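Local coordinates for periplasmic branched-chain amino acid-binding protein (Burkholderia mallei, PDB 3I09), which probably binds a branched-chain amino acid or a related small carboxylate in the periplasm and delivers it to an ABC transporter for import, at residues N54-A59 against N80-L85; T11-L16 against V47-H52; S86-A91 against Q112-T117. All blocks are in the same frame, centred on the assembly; numbering follows the deposited sequence.

Overall arrangement
All three contacts lie in the lobe built round the mixed sheet that carries strands 5-11 and 43-51. Contact 3 is the buried one. Contacts 1 and 2 are partly buried, and both have exposed residues at their margins. Contacts 1 and 3 share helix 81-94: its N-terminal turn belongs to contact 1, the following turns to contact 3. Contact 2 joins contact 1 through Asn-54, which bonds Asp-12, and through the chain running from strand 43-51 into helix 56-69. Contact 2 relies on strand pairing and a carboxylate, contact 1 on an amide pair and small apolar groups, contact 3 on one asparagine.

Contact 1: N54-A59 against N80-L85; sequences NKADIA and NSATAL. With AAE (acetoacetic acid), chain C; EDO (1,2-ethanediol), chain L.
Asn-80, N-cap of helix 81-94, whose first turn helps to hold the bound acetoacetic acid, meets Asn-54 in the loop leading into helix 56-69. Asn-80 ND2 donates to Asn-54 OD1 at 2.9 Å, nearly straight at 168°. The two amide planes are only 30° apart, and the acceptor lies in the amide plane of Asn-80. A water bridges the same ND2 to Asn-54 O. Outside the pair, Asn-54 ND2 bonds Asp-12 OD2.

As the cap, Asn-80 accepts through OD1 from Thr-83 N at 3.2 Å and more weakly from Ala-82 N. CG stands anti to the backbone N (chi1 -174°), which lets one amide cap the helix with its oxygen and reach Asn-54 with its nitrogen. The capped turn faces the ligand: Asn-80 N donates to O8 of acetoacetic acid at 2.9 Å, and Ser-81 N donates to O3. Ser-81 OG bonds O1.

Beyond the amide pair, along the two helices, small groups touch. Ala-59 CB sits 3.7 Å from Thr-83 CB. Thr-83 CG2 lies against Lys-55 O, while Thr-83 OG1 turns back to Asn-80 O at 2.8 Å. Ala-56 CB rests 3.6 Å from Ala-82 O.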
loop_
_atom_site.group_PDB
_atom_site.type_symbol
_atom_site.label_atom_id
_atom_site.label_comp_id
_atom_site.label_asym_id
_atom_site.label_seq_id
_atom_site.Cartn_x
_atom_site.Cartn_y
_atom_site.Cartn_z
ATOM N N ASN A 54 -10.391 6.493 -9.362
ATOM C CA ASN A 54 -10.364 7.183 -8.058
ATOM C C ASN A 54 -11.719 7.691 -7.563
ATOM O O ASN A 54 -11.795 8.713 -6.873
ATOM C CB ASN A 54 -9.296 8.267 -8.044
ATOM C CG ASN A 54 -7.933 7.674 -8.131
ATOM O OD1 ASN A 54 -7.577 6.856 -7.286
ATOM N ND2 ASN A 54 -7.154 8.063 -9.171
ATOM N N LYS A 55 -12.758 6.907 -7.876
ATOM C CA LYS A 55 -14.116 7.168 -7.441
ATOM C C LYS A 55 -14.611 6.009 -6.587
ATOM O O LYS A 55 -14.782 4.870 -7.081
ATOM C CB LYS A 55 -15.044 7.317 -8.653
ATOM C CG LYS A 55 -14.699 8.474 -9.601
ATOM C CD LYS A 55 -14.642 9.828 -8.977
ATOM C CE LYS A 55 -14.399 10.892 -10.086
ATOM N NZ LYS A 55 -14.196 12.231 -9.510
ATOM N N ALA A 56 -14.885 6.294 -5.315
ATOM C CA ALA A 56 -15.356 5.237 -4.400
ATOM C C ALA A 56 -16.652 4.612 -4.881
ATOM O O ALA A 56 -16.902 3.400 -4.711
ATOM C CB ALA A 56 -15.545 5.819 -2.986
ATOM N N ASP A 57 -17.528 5.440 -5.449
ATOM C CA ASP A 57 -18.826 4.914 -5.906
ATOM C C ASP A 57 -18.695 3.955 -7.092
ATOM O O ASP A 57 -19.387 2.938 -7.137
ATOM C CB ASP A 57 -19.895 6.012 -6.138
ATOM C CG ASP A 57 -19.553 7.016 -7.248
ATOM O OD1 ASP A 57 -18.425 7.070 -7.785
ATOM O OD2 ASP A 57 -20.459 7.846 -7.525
ATOM N N ILE A 58 -17.773 4.233 -8.012
ATOM C CA ILE A 58 -17.516 3.321 -9.131
ATOM C C ILE A 58 -17.011 1.974 -8.625
ATOM O O ILE A 58 -17.484 0.921 -9.035
ATOM C CB ILE A 58 -16.510 3.914 -10.154
ATOM C CG1 ILE A 58 -17.129 5.099 -10.866
ATOM C CG2 ILE A 58 -16.118 2.905 -11.196
ATOM C CD1 ILE A 58 -16.174 5.758 -11.899
ATOM N N ALA A 59 -16.113 2.031 -7.659
ATOM C CA ALA A 59 -15.459 0.853 -7.101
ATOM C C ALA A 59 -16.500 -0.044 -6.422
ATOM O O ALA A 59 -16.556 -1.252 -6.668
ATOM C CB ALA A 59 -14.422 1.303 -6.129
ATOM N N ASN A 80 -6.119 3.632 -3.526
ATOM C CA ASN A 80 -7.079 4.650 -3.122
ATOM C C ASN A 80 -7.939 4.175 -1.932
ATOM O O ASN A 80 -8.816 3.324 -2.087
ATOM C CB ASN A 80 -7.921 5.128 -4.300
ATOM C CG ASN A 80 -8.833 6.304 -3.916
ATOM O OD1 ASN A 80 -9.455 6.290 -2.825
ATOM N ND2 ASN A 80 -8.926 7.318 -4.797
ATOM N N SER A 81 -7.644 4.713 -0.748
ATOM C CA SER A 81 -8.311 4.269 0.470
ATOM C C SER A 81 -9.812 4.578 0.497
ATOM O O SER A 81 -10.536 3.875 1.165
ATOM C CB SER A 81 -7.657 4.847 1.731
ATOM O OG SER A 81 -6.396 4.259 1.985
ATOM N N ALA A 82 -10.268 5.617 -0.209
ATOM C CA ALA A 82 -11.720 5.887 -0.268
ATOM C C ALA A 82 -12.393 4.708 -0.990
ATOM O O ALA A 82 -13.438 4.201 -0.530
ATOM C CB ALA A 82 -12.028 7.213 -0.953
ATOM N N THR A 83 -11.792 4.251 -2.097
ATOM C CA THR A 83 -12.317 3.080 -2.806
ATOM C C THR A 83 -12.162 1.808 -1.986
ATOM O O THR A 83 -13.051 0.942 -1.999
ATOM C CB THR A 83 -11.733 2.868 -4.204
ATOM O OG1 THR A 83 -10.410 2.338 -4.126
ATOM C CG2 THR A 83 -11.716 4.145 -5.020
ATOM N N ALA A 84 -11.070 1.698 -1.237
ATOM C CA ALA A 84 -10.853 0.505 -0.418
ATOM C C ALA A 84 -11.975 0.330 0.612
ATOM O O ALA A 84 -12.408 -0.794 0.896
ATOM C CB ALA A 84 -9.495 0.559 0.325
ATOM N N LEU A 85 -12.356 1.436 1.224
ATOM C CA LEU A 85 -13.395 1.460 2.265
ATOM C C LEU A 85 -14.787 1.260 1.722
ATOM O O LEU A 85 -15.577 0.587 2.349
ATOM C CB LEU A 85 -13.291 2.729 3.079
ATOM C CG LEU A 85 -12.040 2.784 3.971
ATOM C CD1 LEU A 85 -11.858 4.190 4.542
ATOM C CD2 LEU A 85 -12.098 1.752 5.109
HETATM O O1 AAE C . -4.450 4.394 0.357
HETATM C C2 AAE C . -4.236 5.239 -0.530
HETATM O O3 AAE C . -5.130 6.000 -0.961
HETATM C C4 AAE C . -2.819 5.385 -1.059
HETATM C C5 AAE C . -2.596 4.527 -2.273
HETATM O O8 AAE C . -3.418 3.641 -2.608
HETATM C C9 AAE C . -1.263 4.698 -2.939
HETATM C C1 EDO L . -17.394 9.462 -6.144
HETATM O O1 EDO L . -17.381 8.380 -5.204
HETATM C C2 EDO L . -16.739 10.692 -5.523
HETATM O O2 EDO L . -15.324 10.671 -5.807
HETATM O O HOH W 1 -11.028 9.389 -4.278
#

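Contact 2: T11-L16 against V47-H52; sequences TDMSGL and VVYADH. With EDO (1,2-ethanediol), chain J.
Asp-51 grips the loop 11-16 with both carboxylate oxygens. Ser-14 OG donates to Asp-51 OD2 at 2.6 Å and meets the syn lone pair. Met-13 N donates to Asp-51 OD1 at 3.0 Å; this bond is almost straight, at 172°, but arrives from well above the carboxylate plane. The fully anti chi1 of Asp-51 (-180°) carries its carboxylate from the strand end to the loop. OD1 also accepts from Gln-53 N.

Asp-12 lies beside Asp-51, pointing the same way, with Asp-12 OD1 3.9 Å from Asp-51 OD1. Backbone donors probably ease the likeness of charge. Asp-12 OD1 accepts from Ser-14 N, which makes an Asx turn. Gly-15 N donates to the same Asp-12 OD1 at 2.7 Å. Asp-12 OD2 is held by Tyr-17 N.

Next come the backbone bonds. His-52 N donates to Thr-11 O at 2.9 Å, and Thr-11 N gives a weak bond to Ala-50 O. The His-52 ring lies flat against the loop backbone: Thr-11 C stands 3.5 Å above the ring plane, over its centre, and Asp-12 N is nearer the rim. The ring is fixed by its NE2 bond to Thr-79 O and its ND1 bond to Asn-54 N.

At the outer margin, in one of its two conformers, selenomethionine Met-13 places SE 3.8 Å from Tyr-49 CD2, an oblique Met-aromatic contact.

Thr-11 and Asp-51 form a parallel bridge where strands 5-11 and 43-51 end together. Loops leaving the C-terminal ends of parallel strands line the ligand cleft in type I periplasmic binding proteins, and Tyr-17, the next residue of the same loop, belongs to the acetoacetic acid pocket.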
loop_
_atom_site.group_PDB
_atom_site.type_symbol
_atom_site.label_atom_id
_atom_site.label_comp_id
_atom_site.label_asym_id
_atom_site.label_seq_id
_atom_site.Cartn_x
_atom_site.Cartn_y
_atom_site.Cartn_z
ATOM N N THR A 11 -8.796 -1.056 -9.333
ATOM C CA THR A 11 -7.731 -0.144 -8.970
ATOM C C THR A 11 -7.742 1.060 -9.879
ATOM O O THR A 11 -8.571 1.156 -10.794
ATOM C CB THR A 11 -6.325 -0.854 -9.004
ATOM O OG1 THR A 11 -5.383 -0.080 -8.236
ATOM C CG2 THR A 11 -5.806 -1.048 -10.450
ATOM N N ASP A 12 -6.902 2.031 -9.577
ATOM C CA ASP A 12 -6.742 3.205 -10.464
ATOM C C ASP A 12 -5.850 2.781 -11.651
ATOM O O ASP A 12 -4.653 2.523 -11.473
ATOM C CB ASP A 12 -6.064 4.349 -9.722
ATOM C CG ASP A 12 -5.737 5.539 -10.621
ATOM O OD1 ASP A 12 -6.281 5.597 -11.730
ATOM O OD2 ASP A 12 -4.943 6.422 -10.194
HETATM N N MSE A 13 -6.432 2.719 -12.842
HETATM C CA MSE A 13 -5.643 2.354 -14.024
HETATM C C MSE A 13 -5.322 3.544 -14.906
HETATM O O MSE A 13 -4.645 3.393 -15.924
HETATM C CB MSE A 13 -6.344 1.256 -14.817
HETATM C CG MSE A 13 -6.257 -0.070 -14.128
HETATM SE SE MSE A 13 -7.331 -1.394 -15.032
HETATM C CE MSE A 13 -6.228 -1.681 -16.589
ATOM N N SER A 14 -5.784 4.739 -14.514
ATOM C CA SER A 14 -5.648 5.916 -15.377
ATOM C C SER A 14 -5.105 7.200 -14.754
ATOM O O SER A 14 -4.704 8.097 -15.488
ATOM C CB SER A 14 -6.996 6.222 -16.064
ATOM O OG SER A 14 -8.093 6.317 -15.160
ATOM N N GLY A 15 -5.090 7.318 -13.433
ATOM C CA GLY A 15 -4.707 8.561 -12.760
ATOM C C GLY A 15 -3.367 8.469 -12.021
ATOM O O GLY A 15 -2.445 7.744 -12.447
ATOM N N LEU A 16 -3.268 9.198 -10.919
ATOM C CA LEU A 16 -1.992 9.439 -10.247
ATOM C C LEU A 16 -1.389 8.169 -9.589
ATOM O O LEU A 16 -0.235 8.199 -9.164
ATOM C CB LEU A 16 -2.130 10.526 -9.205
ATOM C CG LEU A 16 -2.787 10.183 -7.857
ATOM C CD1 LEU A 16 -2.620 11.360 -6.909
ATOM C CD2 LEU A 16 -4.285 9.828 -7.991
ATOM N N VAL A 47 -10.090 -13.955 -14.443
ATOM C CA VAL A 47 -9.786 -12.662 -13.872
ATOM C C VAL A 47 -10.601 -11.592 -14.613
ATOM O O VAL A 47 -10.612 -11.519 -15.849
ATOM C CB VAL A 47 -8.265 -12.369 -13.938
ATOM C CG1 VAL A 47 -7.957 -10.970 -13.511
ATOM C CG2 VAL A 47 -7.462 -13.377 -13.072
ATOM N N VAL A 48 -11.298 -10.790 -13.845
ATOM C CA VAL A 48 -11.944 -9.592 -14.333
ATOM C C VAL A 48 -11.354 -8.355 -13.643
ATOM O O VAL A 48 -10.785 -8.448 -12.563
ATOM C CB VAL A 48 -13.466 -9.683 -14.159
ATOM C CG1 VAL A 48 -14.025 -10.867 -15.029
ATOM C CG2 VAL A 48 -13.869 -9.817 -12.653
ATOM N N TYR A 49 -11.461 -7.200 -14.301
ATOM C CA TYR A 49 -10.872 -5.985 -13.758
ATOM C C TYR A 49 -11.649 -4.745 -14.108
ATOM O O TYR A 49 -12.459 -4.762 -15.027
ATOM C CB TYR A 49 -9.421 -5.869 -14.214
ATOM C CG TYR A 49 -9.281 -5.705 -15.703
ATOM C CD1 TYR A 49 -9.252 -6.808 -16.540
ATOM C CD2 TYR A 49 -9.160 -4.446 -16.265
ATOM C CE1 TYR A 49 -9.123 -6.656 -17.919
ATOM C CE2 TYR A 49 -9.031 -4.292 -17.643
ATOM C CZ TYR A 49 -9.030 -5.390 -18.444
ATOM O OH TYR A 49 -8.894 -5.225 -19.802
ATOM N N ALA A 50 -11.416 -3.676 -13.366
ATOM C CA ALA A 50 -12.055 -2.405 -13.650
ATOM C C ALA A 50 -11.177 -1.279 -13.160
ATOM O O ALA A 50 -10.436 -1.440 -12.185
ATOM C CB ALA A 50 -13.451 -2.338 -12.986
ATOM N N ASP A 51 -11.259 -0.145 -13.854
ATOM C CA ASP A 51 -10.585 1.096 -13.439
ATOM C C ASP A 51 -11.594 1.877 -12.615
ATOM O O ASP A 51 -12.654 2.280 -13.148
ATOM C CB ASP A 51 -10.250 1.917 -14.694
ATOM C CG ASP A 51 -9.545 3.223 -14.393
ATOM O OD1 ASP A 51 -9.277 3.562 -13.211
ATOM O OD2 ASP A 51 -9.235 3.944 -15.378
ATOM N N HIS A 52 -11.315 2.090 -11.334
ATOM C CA HIS A 52 -12.244 2.897 -10.511
ATOM C C HIS A 52 -12.140 4.392 -10.703
ATOM O O HIS A 52 -12.971 5.128 -10.174
ATOM C CB HIS A 52 -12.217 2.539 -9.014
ATOM C CG HIS A 52 -10.894 2.670 -8.326
ATOM N ND1 HIS A 52 -10.063 3.766 -8.439
ATOM C CD2 HIS A 52 -10.329 1.869 -7.389
ATOM C CE1 HIS A 52 -9.037 3.623 -7.622
ATOM N NE2 HIS A 52 -9.166 2.469 -6.984
HETATM C C1 EDO J . -7.962 -15.581 -17.256
HETATM O O1 EDO J . -8.891 -14.499 -17.000
HETATM C C2 EDO J . -7.040 -15.827 -16.069
HETATM O O2 EDO J . -6.039 -14.774 -15.954
#

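Contact 3: S86-A91 against Q112-T117; sequences SMNQVA and QCTPYT
Asn-88 reaches from helix 81-94 into the curve of the loop 112-117, and its amide overlaps the methyl of Thr-114. Thr-114 CG2 lies 3.4 Å from Asn-88 ND2 and 3.6 Å from Asn-88 OD1, the two side chains coming from opposite directions. Each polar end of the amide has its own partner in the loop. Asn-88 OD1 accepts from Thr-117 OG1 at 2.5 Å, a short bond that lies in the carbonyl plane. Asn-88 ND2 donates to Gln-112 O at 2.8 Å, also in the plane of that carbonyl. The second bond is bent, with 138° at the hydrogen, though its acceptor stays in the amide plane of Asn-88. With CG trans to the backbone N (chi1 -167°), the amide extends away from the helix toward the loop. Two bonds, one at each end, fix the rotation of this buried amide.

The hydroxyls continue the network inside the loop. Thr-114 OG1 donates to Thr-117 OG1 at 2.7 Å. Thr-114 OG1 in turn accepts from Tyr-116 N at 2.9 Å, which makes an ST turn. It sits inside a type I beta turn from Thr-114 to Thr-117.

Farther along the helix the packing is looser. Tyr-116 CB approaches Ala-91 O at 4.5 Å, while the ring leads away and its OH bonds Asp-303. Tyr-98 of strand 97-100 packs against Asn-88, Ala-91 and Thr-117.

Cys-113, on the same loop, is tied by a disulfide to Cys-371, near the C-terminus. The contact thus fastens a helix flanking the sheet to the loop that enters edge strand 117-119, within the alpha/beta lobe of a type I periplasmic binding protein.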
loop_
_atom_site.group_PDB
_atom_site.type_symbol
_atom_site.label_atom_id
_atom_site.label_comp_id
_atom_site.label_asym_id
_atom_site.label_seq_id
_atom_site.Cartn_x
_atom_site.Cartn_y
_atom_site.Cartn_z
ATOM N N SER A 86 -15.090 1.812 0.548
ATOM C CA SER A 86 -16.412 1.573 -0.057
ATOM C C SER A 86 -16.559 0.105 -0.457
ATOM O O SER A 86 -17.607 -0.523 -0.185
ATOM C CB SER A 86 -16.692 2.546 -1.224
ATOM O OG SER A 86 -15.871 2.305 -2.358
HETATM N N MSE A 87 -15.509 -0.473 -1.030
HETATM C CA MSE A 87 -15.512 -1.897 -1.357
HETATM C C MSE A 87 -15.585 -2.807 -0.145
HETATM O O MSE A 87 -16.276 -3.841 -0.169
HETATM C CB MSE A 87 -14.270 -2.239 -2.212
HETATM C CG MSE A 87 -14.402 -1.667 -3.603
HETATM SE SE MSE A 87 -12.935 -2.211 -4.805
HETATM C CE MSE A 87 -11.501 -1.377 -3.961
ATOM N N ASN A 88 -14.856 -2.437 0.893
ATOM C CA ASN A 88 -14.862 -3.180 2.172
ATOM C C ASN A 88 -16.269 -3.366 2.719
ATOM O O ASN A 88 -16.603 -4.452 3.209
ATOM C CB ASN A 88 -14.022 -2.403 3.171
ATOM C CG ASN A 88 -13.684 -3.192 4.411
ATOM O OD1 ASN A 88 -13.148 -4.294 4.339
ATOM N ND2 ASN A 88 -13.968 -2.587 5.581
ATOM N N GLN A 89 -17.054 -2.293 2.692
ATOM C CA GLN A 89 -18.427 -2.361 3.158
ATOM C C GLN A 89 -19.271 -3.343 2.338
ATOM O O GLN A 89 -20.001 -4.151 2.910
ATOM C CB GLN A 89 -19.072 -0.995 3.137
ATOM C CG GLN A 89 -20.477 -1.062 3.655
ATOM C CD GLN A 89 -20.992 0.258 4.126
ATOM O OE1 GLN A 89 -20.688 0.694 5.248
ATOM N NE2 GLN A 89 -21.803 0.902 3.298
ATOM N N VAL A 90 -19.130 -3.298 1.009
ATOM C CA VAL A 90 -19.839 -4.222 0.136
ATOM C C VAL A 90 -19.414 -5.664 0.392
ATOM O O VAL A 90 -20.252 -6.540 0.561
ATOM C CB VAL A 90 -19.616 -3.884 -1.344
ATOM C CG1 VAL A 90 -20.304 -4.913 -2.213
ATOM C CG2 VAL A 90 -20.122 -2.444 -1.645
ATOM N N ALA A 91 -18.115 -5.908 0.484
ATOM C CA ALA A 91 -17.625 -7.260 0.790
ATOM C C ALA A 91 -18.131 -7.778 2.133
ATOM O O ALA A 91 -18.524 -8.933 2.238
ATOM C CB ALA A 91 -16.070 -7.309 0.766
ATOM N N GLN A 112 -13.161 0.017 10.754
ATOM C CA GLN A 112 -13.955 -0.653 9.735
ATOM C C GLN A 112 -13.485 -2.073 9.454
ATOM O O GLN A 112 -13.665 -2.591 8.345
ATOM C CB GLN A 112 -14.012 0.209 8.469
ATOM C CG GLN A 112 -14.716 1.545 8.777
ATOM C CD GLN A 112 -14.849 2.502 7.594
ATOM O OE1 GLN A 112 -14.576 3.717 7.722
ATOM N NE2 GLN A 112 -15.301 1.998 6.472
ATOM N N CYS A 113 -12.960 -2.744 10.490
ATOM C CA CYS A 113 -12.517 -4.113 10.332
ATOM C C CYS A 113 -13.722 -5.022 10.091
ATOM O O CYS A 113 -14.859 -4.719 10.506
ATOM C CB CYS A 113 -11.701 -4.565 11.537
ATOM S SG CYS A 113 -12.703 -4.825 13.016
ATOM N N THR A 114 -13.499 -6.081 9.336
ATOM C CA THR A 114 -14.559 -7.042 9.027
ATOM C C THR A 114 -13.952 -8.439 9.095
ATOM O O THR A 114 -12.743 -8.585 9.018
ATOM C CB THR A 114 -15.229 -6.817 7.633
ATOM O OG1 THR A 114 -14.679 -7.683 6.653
ATOM C CG2 THR A 114 -15.112 -5.336 7.121
ATOM N N PRO A 115 -14.786 -9.451 9.212
ATOM C CA PRO A 115 -14.346 -10.821 9.178
ATOM C C PRO A 115 -13.974 -11.343 7.800
ATOM O O PRO A 115 -13.500 -12.466 7.719
ATOM C CB PRO A 115 -15.571 -11.606 9.663
ATOM C CG PRO A 115 -16.525 -10.613 10.143
ATOM C CD PRO A 115 -16.246 -9.370 9.379
ATOM N N TYR A 116 -14.160 -10.523 6.762
ATOM C CA TYR A 116 -13.899 -10.915 5.386
ATOM C C TYR A 116 -12.788 -10.122 4.711
ATOM O O TYR A 116 -12.619 -10.248 3.489
ATOM C CB TYR A 116 -15.211 -10.791 4.574
ATOM C CG TYR A 116 -16.268 -11.717 5.127
ATOM C CD1 TYR A 116 -16.264 -13.071 4.804
ATOM C CD2 TYR A 116 -17.183 -11.276 6.055
ATOM C CE1 TYR A 116 -17.184 -13.946 5.358
ATOM C CE2 TYR A 116 -18.121 -12.154 6.601
ATOM C CZ TYR A 116 -18.101 -13.475 6.257
ATOM O OH TYR A 116 -19.022 -14.338 6.814
ATOM N N THR A 117 -12.035 -9.329 5.489
ATOM C CA THR A 117 -11.058 -8.387 4.947
ATOM C C THR A 117 -9.645 -8.811 5.290
ATOM O O THR A 117 -9.374 -9.183 6.426
ATOM C CB THR A 117 -11.323 -7.011 5.519
ATOM O OG1 THR A 117 -12.674 -6.626 5.185
ATOM C CG2 THR A 117 -10.279 -5.967 4.992
#